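Local coordinates for antifreeze protein (Uncultured bacterium, PDB 6EIO) that binds ice, apparently through two faces of a beta-solenoid, and probably works as an antifreeze protein of an Antarctic bacterium, at residues A[126-131]-A[149-154]; A[173-178]-A[191-196]; A[198-203]-A[210-215]. All coordinates share one frame; numbering follows the deposited sequence. Where two conformers were deposited one is given.

Contact 1 of 3, residues A[126-131]-A[149-154]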
loop_
_atom_site.group_PDB
_atom_site.type_symbol
_atom_site.label_atom_id
_atom_site.label_comp_id
_atom_site.label_asym_id
_atom_site.label_seq_id
_atom_site.Cartn_x
_atom_site.Cartn_y
_atom_site.Cartn_z
ATOM N N SER A 126 -9.675 14.595 -0.783
ATOM C CA SER A 126 -9.576 14.766 0.663
ATOM C C SER A 126 -9.140 13.421 1.259
ATOM O O SER A 126 -8.655 12.529 0.551
ATOM C CB SER A 126 -10.906 15.319 1.206
ATOM O OG SER A 126 -11.983 14.464 0.872
ATOM N N SER A 127 -9.324 13.248 2.560
ATOM C CA SER A 127 -8.901 12.002 3.175
ATOM C C SER A 127 -9.809 10.855 2.737
ATOM O O SER A 127 -11.016 11.022 2.520
ATOM C CB SER A 127 -8.928 12.112 4.699
ATOM O OG SER A 127 -7.889 12.949 5.187
ATOM N N LEU A 128 -9.199 9.669 2.603
ATOM C CA LEU A 128 -9.900 8.450 2.235
ATOM C C LEU A 128 -9.800 7.494 3.417
ATOM O O LEU A 128 -8.738 7.386 4.041
ATOM C CB LEU A 128 -9.267 7.820 0.991
ATOM C CG LEU A 128 -10.113 6.754 0.295
ATOM C CD1 LEU A 128 -11.346 7.366 -0.348
ATOM C CD2 LEU A 128 -9.266 6.040 -0.744
ATOM N N ALA A 129 -10.900 6.816 3.737
ATOM C CA ALA A 129 -10.934 5.993 4.937
ATOM C C ALA A 129 -11.768 4.752 4.704
ATOM O O ALA A 129 -12.683 4.753 3.896
ATOM C CB ALA A 129 -11.525 6.772 6.112
ATOM N N VAL A 130 -11.443 3.696 5.423
ATOM C CA VAL A 130 -12.363 2.588 5.608
ATOM C C VAL A 130 -12.770 2.660 7.074
ATOM O O VAL A 130 -12.010 2.257 7.959
ATOM C CB VAL A 130 -11.739 1.237 5.232
ATOM C CG1 VAL A 130 -12.810 0.179 5.171
ATOM C CG2 VAL A 130 -10.982 1.331 3.902
ATOM N N SER A 131 -13.958 3.217 7.349
ATOM C CA SER A 131 -14.364 3.471 8.731
ATOM C C SER A 131 -15.462 2.557 9.206
ATOM O O SER A 131 -15.488 2.200 10.381
ATOM C CB SER A 131 -14.794 4.932 8.964
ATOM O OG SER A 131 -16.033 5.286 8.392
ATOM N N ILE A 149 -5.501 4.203 -6.861
ATOM C CA ILE A 149 -6.231 5.172 -6.051
ATOM C C ILE A 149 -5.285 6.289 -5.647
ATOM O O ILE A 149 -4.256 6.052 -5.004
ATOM C CB ILE A 149 -6.876 4.542 -4.816
ATOM C CG1 ILE A 149 -7.836 3.442 -5.236
ATOM C CG2 ILE A 149 -7.628 5.616 -4.040
ATOM C CD1 ILE A 149 -8.316 2.603 -4.089
ATOM N N GLN A 150 -5.639 7.512 -6.048
ATOM C CA GLN A 150 -4.874 8.724 -5.770
ATOM C C GLN A 150 -5.534 9.440 -4.598
ATOM O O GLN A 150 -6.746 9.679 -4.629
ATOM C CB GLN A 150 -4.910 9.672 -6.969
ATOM C CG GLN A 150 -4.378 9.051 -8.245
ATOM C CD GLN A 150 -4.658 9.896 -9.467
ATOM O OE1 GLN A 150 -5.695 10.581 -9.544
ATOM N NE2 GLN A 150 -3.774 9.844 -10.427
ATOM N N ILE A 151 -4.761 9.786 -3.571
ATOM C CA ILE A 151 -5.320 10.337 -2.341
ATOM C C ILE A 151 -4.583 11.627 -1.991
ATOM O O ILE A 151 -3.387 11.604 -1.697
ATOM C CB ILE A 151 -5.252 9.322 -1.189
ATOM C CG1 ILE A 151 -5.980 8.032 -1.589
ATOM C CG2 ILE A 151 -5.838 9.915 0.079
ATOM C CD1 ILE A 151 -5.608 6.849 -0.759
ATOM N N ALA A 152 -5.316 12.746 -1.984
ATOM C CA ALA A 152 -4.712 14.067 -1.775
ATOM C C ALA A 152 -4.294 14.329 -0.338
ATOM O O ALA A 152 -3.478 15.222 -0.101
ATOM C CB ALA A 152 -5.705 15.157 -2.169
ATOM N N SER A 153 -4.746 13.501 0.593
ATOM C CA SER A 153 -4.532 13.712 2.007
ATOM C C SER A 153 -4.089 12.388 2.639
ATOM O O SER A 153 -3.136 11.753 2.166
ATOM C CB SER A 153 -5.793 14.317 2.631
ATOM O OG SER A 153 -5.506 14.685 3.960
ATOM N N THR A 154 -4.755 11.986 3.710
ATOM C CA THR A 154 -4.439 10.767 4.438
ATOM C C THR A 154 -5.308 9.594 4.008
ATOM O O THR A 154 -6.391 9.753 3.446
ATOM C CB THR A 154 -4.599 10.995 5.947
ATOM O OG1 THR A 154 -5.967 11.325 6.209
ATOM C CG2 THR A 154 -3.687 12.089 6.470
HETATM O O HOH W 1 -8.061 9.219 6.190
#
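Leu128 drives its isobutyl end in between Ile149 and Ile151, crossing each at about a right angle, and this is the tightly packed half of the contact. Its CD2 does most of the touching, 3.7 Å from Ile151 CD1 and, in the conformer of Ile149 given, 3.7 Å from Ile149 CG2. With CG anti to the backbone N (chi1 -165°), CD2 is carried to the two isoleucines. Buried against Trp176 as well, these places suit branched aliphatic side chains, which fill space without polar atoms to satisfy. Were Ile151 cut back to alanine, Leu128 CD2 would probably face a gap where CD1 had been, and Val178 would lose a packing partner. The packing follows from the beta-solenoid of this ice-binding family: residues 149-154 turn the corner from one face to the next, one coil on from residues 126-131, and the two coils stack in parallel. Leu128 N donates to Thr154 O (2.9 Å, N-H...O 167°). Beyond this bond the corner becomes polar and looser, a partly exposed place where small hydroxyl residues can bond to one another and to solvent. Thr154 OG1 lies 2.7 Å from Ser127 OG, a hydrogen bond that holds for the given one of two serine conformers. Water 1 bridges this side, donating to Leu128 O at 2.9 Å and lying 3.0 Å from Thr154 OG1.

Contact 2 of 3, residues A[173-178]-A[191-196]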
loop_
_atom_site.group_PDB
_atom_site.type_symbol
_atom_site.label_atom_id
_atom_site.label_comp_id
_atom_site.label_asym_id
_atom_site.label_seq_id
_atom_site.Cartn_x
_atom_site.Cartn_y
_atom_site.Cartn_z
ATOM N N ASN A 173 -2.006 -5.895 -7.788
ATOM C CA ASN A 173 -2.542 -5.045 -8.838
ATOM C C ASN A 173 -3.311 -3.853 -8.286
ATOM O O ASN A 173 -4.001 -3.163 -9.050
ATOM C CB ASN A 173 -3.447 -5.882 -9.747
ATOM C CG ASN A 173 -2.679 -6.869 -10.616
ATOM O OD1 ASN A 173 -1.519 -7.197 -10.364
ATOM N ND2 ASN A 173 -3.344 -7.348 -11.653
ATOM N N ILE A 174 -3.177 -3.591 -6.983
ATOM C CA ILE A 174 -3.862 -2.513 -6.287
ATOM C C ILE A 174 -2.797 -1.561 -5.739
ATOM O O ILE A 174 -1.863 -2.002 -5.059
ATOM C CB ILE A 174 -4.733 -3.060 -5.139
ATOM C CG1 ILE A 174 -5.817 -3.996 -5.678
ATOM C CG2 ILE A 174 -5.336 -1.905 -4.325
ATOM C CD1 ILE A 174 -6.484 -4.820 -4.595
ATOM N N TYR A 175 -2.960 -0.268 -6.016
ATOM C CA TYR A 175 -1.994 0.742 -5.614
ATOM C C TYR A 175 -2.719 1.905 -4.958
ATOM O O TYR A 175 -3.712 2.413 -5.502
ATOM C CB TYR A 175 -1.248 1.262 -6.824
ATOM C CG TYR A 175 -0.589 0.200 -7.664
ATOM C CD1 TYR A 175 -1.290 -0.412 -8.692
ATOM C CD2 TYR A 175 0.728 -0.176 -7.450
ATOM C CE1 TYR A 175 -0.695 -1.342 -9.505
ATOM C CE2 TYR A 175 1.337 -1.115 -8.253
ATOM C CZ TYR A 175 0.617 -1.678 -9.307
ATOM O OH TYR A 175 1.181 -2.562 -10.193
ATOM N N TRP A 176 -2.183 2.355 -3.828
ATOM C CA TRP A 176 -2.705 3.479 -3.062
ATOM C C TRP A 176 -1.602 4.535 -3.008
ATOM O O TRP A 176 -0.579 4.322 -2.348
ATOM C CB TRP A 176 -3.061 3.067 -1.629
ATOM C CG TRP A 176 -3.893 1.839 -1.467
ATOM C CD1 TRP A 176 -3.450 0.541 -1.479
ATOM C CD2 TRP A 176 -5.306 1.764 -1.174
ATOM N NE1 TRP A 176 -4.487 -0.327 -1.256
ATOM C CE2 TRP A 176 -5.631 0.395 -1.052
ATOM C CE3 TRP A 176 -6.315 2.713 -0.973
ATOM C CZ2 TRP A 176 -6.913 -0.038 -0.729
ATOM C CZ3 TRP A 176 -7.598 2.274 -0.662
ATOM C CH2 TRP A 176 -7.884 0.916 -0.550
ATOM N N GLN A 177 -1.803 5.662 -3.689
ATOM C CA GLN A 177 -0.860 6.768 -3.666
ATOM C C GLN A 177 -1.370 7.773 -2.634
ATOM O O GLN A 177 -2.472 8.312 -2.777
ATOM C CB GLN A 177 -0.766 7.383 -5.072
ATOM C CG GLN A 177 0.105 8.629 -5.127
ATOM C CD GLN A 177 -0.652 9.905 -4.844
ATOM O OE1 GLN A 177 -1.767 10.114 -5.344
ATOM N NE2 GLN A 177 -0.057 10.764 -4.024
ATOM N N VAL A 178 -0.574 7.996 -1.589
ATOM C CA VAL A 178 -0.999 8.750 -0.421
ATOM C C VAL A 178 -0.127 10.001 -0.318
ATOM O O VAL A 178 1.090 9.909 -0.116
ATOM C CB VAL A 178 -0.897 7.882 0.841
ATOM C CG1 VAL A 178 -1.253 8.695 2.088
ATOM C CG2 VAL A 178 -1.767 6.643 0.722
ATOM N N LYS A 191 -4.629 -4.569 1.976
ATOM C CA LYS A 191 -4.011 -5.186 0.815
ATOM C C LYS A 191 -3.602 -4.107 -0.177
ATOM O O LYS A 191 -4.252 -3.062 -0.288
ATOM C CB LYS A 191 -4.962 -6.144 0.085
ATOM C CG LYS A 191 -5.461 -7.334 0.889
ATOM C CD LYS A 191 -6.286 -8.248 -0.013
ATOM C CE LYS A 191 -6.878 -9.463 0.672
ATOM N NZ LYS A 191 -5.843 -10.411 1.169
ATOM N N GLY A 192 -2.550 -4.420 -0.937
ATOM C CA GLY A 192 -2.065 -3.575 -2.006
ATOM C C GLY A 192 -0.765 -2.870 -1.635
ATOM O O GLY A 192 -0.220 -3.005 -0.540
ATOM N N THR A 193 -0.274 -2.087 -2.599
ATOM C CA THR A 193 0.950 -1.321 -2.434
ATOM C C THR A 193 0.588 0.097 -2.028
ATOM O O THR A 193 -0.056 0.816 -2.801
ATOM C CB THR A 193 1.769 -1.350 -3.728
ATOM O OG1 THR A 193 2.233 -2.670 -3.960
ATOM C CG2 THR A 193 2.971 -0.433 -3.635
ATOM N N VAL A 194 0.992 0.479 -0.825
ATOM C CA VAL A 194 0.754 1.817 -0.281
ATOM C C VAL A 194 2.039 2.619 -0.468
ATOM O O VAL A 194 3.082 2.231 0.063
ATOM C CB VAL A 194 0.364 1.743 1.209
ATOM C CG1 VAL A 194 0.144 3.143 1.755
ATOM C CG2 VAL A 194 -0.873 0.878 1.394
ATOM N N ILE A 195 1.969 3.707 -1.229
ATOM C CA ILE A 195 3.119 4.570 -1.460
ATOM C C ILE A 195 2.773 5.929 -0.878
ATOM O O ILE A 195 1.958 6.657 -1.458
ATOM C CB ILE A 195 3.509 4.694 -2.933
ATOM C CG1 ILE A 195 3.449 3.351 -3.660
ATOM C CG2 ILE A 195 4.899 5.316 -3.008
ATOM C CD1 ILE A 195 3.788 3.445 -5.129
ATOM N N ALA A 196 3.355 6.248 0.274
ATOM C CA ALA A 196 3.046 7.475 0.991
ATOM C C ALA A 196 4.209 8.451 0.890
ATOM O O ALA A 196 5.384 8.061 0.972
ATOM C CB ALA A 196 2.760 7.216 2.463
HETATM O O HOH W 2 0.246 -3.876 -5.452
#
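The indole of Trp176 turns an edge to the backbone of residues 191-196: Thr193 O lies in the ring plane, 3.7 Å from Trp176 CD1, and the rings of Phe190 and Phe137 meet the same indole. Trp176 NE1 donates to Lys191 O over 2.9 Å (N-H...O 152°), approaching in the carbonyl plane although the oxygen sits 18° out of the ring plane. With Trp176 CG anti to the carbonyl carbon (chi1 -49°), the ring is set with NE1 toward that oxygen. Tyr175 carries water 2 over one ring face, offset toward the rim, and its side chain lies beside that of Thr193, with Tyr175 CD2 4.0 Å from Thr193 CB. That water donates to Ile174 O and accepts from Thr193 OG1, which also bonds Arg211. Strands 174-178 and 193-196 belong to successive coils of the beta-solenoid, paired in parallel, with Trp176 N donating to Thr193 O (2.8 Å) and Ile195 N to Trp176 O. Trp176, Val178, Val194 and Ala196 share one face; Gln177 and Ile195 turn the opposite way, to helix 81-99. At the corner, Gly192 fits because any CB would collide with Trp176 NE1 and press against the preceding carbonyl.

Contact 3 of 3, residues A[198-203]-A[210-215]. With SO4 (sulfate ion), chain F.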
loop_
_atom_site.group_PDB
_atom_site.type_symbol
_atom_site.label_atom_id
_atom_site.label_comp_id
_atom_site.label_asym_id
_atom_site.label_seq_id
_atom_site.Cartn_x
_atom_site.Cartn_y
_atom_site.Cartn_z
ATOM N N GLU A 198 4.849 10.728 3.183
ATOM C CA GLU A 198 5.344 10.939 4.534
ATOM C C GLU A 198 5.456 9.602 5.267
ATOM O O GLU A 198 6.393 8.849 4.989
ATOM C CB GLU A 198 4.517 12.017 5.253
ATOM C CG GLU A 198 4.664 13.395 4.584
ATOM C CD GLU A 198 6.069 14.019 4.699
ATOM O OE1 GLU A 198 6.934 13.495 5.445
ATOM O OE2 GLU A 198 6.292 15.058 4.041
ATOM N N SER A 199 4.548 9.309 6.195
ATOM C CA SER A 199 4.692 8.185 7.105
ATOM C C SER A 199 3.548 7.182 6.956
ATOM O O SER A 199 2.474 7.488 6.425
ATOM C CB SER A 199 4.743 8.694 8.532
ATOM O OG SER A 199 5.930 9.431 8.764
ATOM N N ILE A 200 3.801 5.963 7.441
ATOM C CA ILE A 200 2.798 4.899 7.467
ATOM C C ILE A 200 2.870 4.236 8.833
ATOM O O ILE A 200 3.950 3.817 9.265
ATOM C CB ILE A 200 3.027 3.850 6.357
ATOM C CG1 ILE A 200 3.038 4.493 4.974
ATOM C CG2 ILE A 200 1.962 2.771 6.462
ATOM C CD1 ILE A 200 3.492 3.552 3.854
ATOM N N THR A 201 1.720 4.119 9.500
ATOM C CA THR A 201 1.633 3.467 10.800
ATOM C C THR A 201 0.626 2.328 10.741
ATOM O O THR A 201 -0.478 2.496 10.210
ATOM C CB THR A 201 1.226 4.465 11.881
ATOM O OG1 THR A 201 2.279 5.419 11.995
ATOM C CG2 THR A 201 0.966 3.791 13.234
ATOM N N PHE A 202 1.015 1.186 11.324
ATOM C CA PHE A 202 0.134 0.039 11.514
ATOM C C PHE A 202 -0.001 -0.196 13.020
ATOM O O PHE A 202 1.001 -0.402 13.717
ATOM C CB PHE A 202 0.671 -1.236 10.823
ATOM C CG PHE A 202 0.451 -1.291 9.292
ATOM C CD1 PHE A 202 1.308 -0.626 8.414
ATOM C CD2 PHE A 202 -0.580 -2.067 8.738
ATOM C CE1 PHE A 202 1.108 -0.690 7.044
ATOM C CE2 PHE A 202 -0.768 -2.135 7.364
ATOM C CZ PHE A 202 0.075 -1.446 6.523
ATOM N N ASP A 203 -1.242 -0.198 13.508
ATOM C CA ASP A 203 -1.512 -0.455 14.909
ATOM C C ASP A 203 -1.623 -1.960 15.173
ATOM O O ASP A 203 -1.615 -2.784 14.253
ATOM C CB ASP A 203 -2.778 0.275 15.345
ATOM C CG ASP A 203 -2.618 1.768 15.404
ATOM O OD1 ASP A 203 -1.485 2.286 15.372
ATOM O OD2 ASP A 203 -3.671 2.427 15.517
ATOM N N GLY A 210 0.855 -7.024 0.546
ATOM C CA GLY A 210 1.144 -5.812 -0.207
ATOM C C GLY A 210 2.497 -5.260 0.203
ATOM O O GLY A 210 3.412 -6.032 0.507
ATOM N N ARG A 211 2.603 -3.932 0.191
ATOM C CA ARG A 211 3.844 -3.253 0.548
ATOM C C ARG A 211 3.495 -1.945 1.220
ATOM O O ARG A 211 2.540 -1.266 0.821
ATOM C CB ARG A 211 4.703 -2.915 -0.677
ATOM C CG ARG A 211 5.039 -4.111 -1.524
ATOM C CD ARG A 211 5.889 -3.692 -2.711
ATOM N NE ARG A 211 6.157 -4.827 -3.580
ATOM C CZ ARG A 211 5.276 -5.325 -4.433
ATOM N NH1 ARG A 211 4.064 -4.769 -4.553
ATOM N NH2 ARG A 211 5.603 -6.368 -5.189
ATOM N N ALA A 212 4.320 -1.563 2.193
ATOM C CA ALA A 212 4.217 -0.265 2.861
ATOM C C ALA A 212 5.478 0.510 2.518
ATOM O O ALA A 212 6.545 0.215 3.054
ATOM C CB ALA A 212 4.071 -0.444 4.362
ATOM N N LEU A 213 5.343 1.484 1.612
ATOM C CA LEU A 213 6.483 2.198 1.030
ATOM C C LEU A 213 6.341 3.681 1.392
ATOM O O LEU A 213 5.550 4.402 0.773
ATOM C CB LEU A 213 6.519 1.989 -0.487
ATOM C CG LEU A 213 6.451 0.531 -0.946
ATOM C CD1 LEU A 213 6.447 0.444 -2.460
ATOM C CD2 LEU A 213 7.582 -0.330 -0.364
ATOM N N ALA A 214 7.090 4.117 2.401
ATOM C CA ALA A 214 7.072 5.495 2.850
ATOM C C ALA A 214 8.307 6.202 2.302
ATOM O O ALA A 214 9.437 5.751 2.496
ATOM C CB ALA A 214 7.057 5.560 4.375
ATOM N N ARG A 215 8.082 7.313 1.611
ATOM C CA ARG A 215 9.182 8.017 0.969
ATOM C C ARG A 215 10.021 8.807 1.966
ATOM O O ARG A 215 11.229 8.576 2.096
ATOM C CB ARG A 215 8.664 8.941 -0.130
ATOM C CG ARG A 215 8.150 8.175 -1.347
ATOM C CD ARG A 215 7.671 9.112 -2.454
ATOM N NE ARG A 215 8.721 10.069 -2.815
ATOM C CZ ARG A 215 8.529 11.206 -3.460
ATOM N NH1 ARG A 215 7.324 11.509 -3.900
ATOM N NH2 ARG A 215 9.548 12.030 -3.656
HETATM S S SO4 F . 10.266 14.684 -6.333
HETATM O O1 SO4 F . 10.288 16.127 -6.574
HETATM O O2 SO4 F . 9.857 13.990 -7.557
HETATM O O3 SO4 F . 9.362 14.383 -5.226
HETATM O O4 SO4 F . 11.622 14.265 -5.969
#
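Ile200 and Phe202 reach across the interior of the beta-solenoid to Ala212 and Ala214, joining strand 200-202 of one face to strand 211-214 of another. The two strand axes stay 8.3 Å apart, so side chains rather than backbone bonds bridge the interval. Ile200 does so with its CD1, which comes 3.6 Å from Leu213 N and 4.1 Å from the CB atoms of both Ala212 and Ala214. Its CG1 is anti to the carbonyl carbon and its second torsion extended (chi2 170°), which stretches the methyl to the facing backbone. Phe202 CE1, in the given one of two conformers, meets Ala212 CB at 4.0 Å, while Phe184 and Phe226 pack round its ring. The facing residues are alanines, small enough for the methyl to settle against the main chain. Nearer the corner, Ala214 CB touches Glu198 O at 3.4 Å. Leu213 points the other way, onto Ile90 of helix 81-99. There too goes Arg215, whose side chain bends at its third torsion (chi3 54°) and makes a cation-pi contact with Tyr94. Arg215 NH2 grips O3 of a sulfate, probably from the crystallisation liquor, in the guanidinium plane (2.8 Å, N-H...O 171°).

The three contacts follow one another along the chain and step through successive coils of the solenoid. Contacts 1 and 2, with centres about 11 Å apart, join where strands 147-151 and 174-178 lie side by side: Ile149 O is 2.8 Å from Gln177 N, a probable hydrogen bond. Contacts 2 and 3, about 9 Å between centres, meet through strands 193-196 and 207-214, with Val194 O 2.8 Å from Leu213 N, again a probable hydrogen bond. Contacts 1 and 3 do not touch, their nearest atoms being about 8 Å apart, yet strands 128-130 and 200-202 belong to the same parallel sheet. The sulfate, probably a crystallisation additive, touches contact 3 alone, at Arg215.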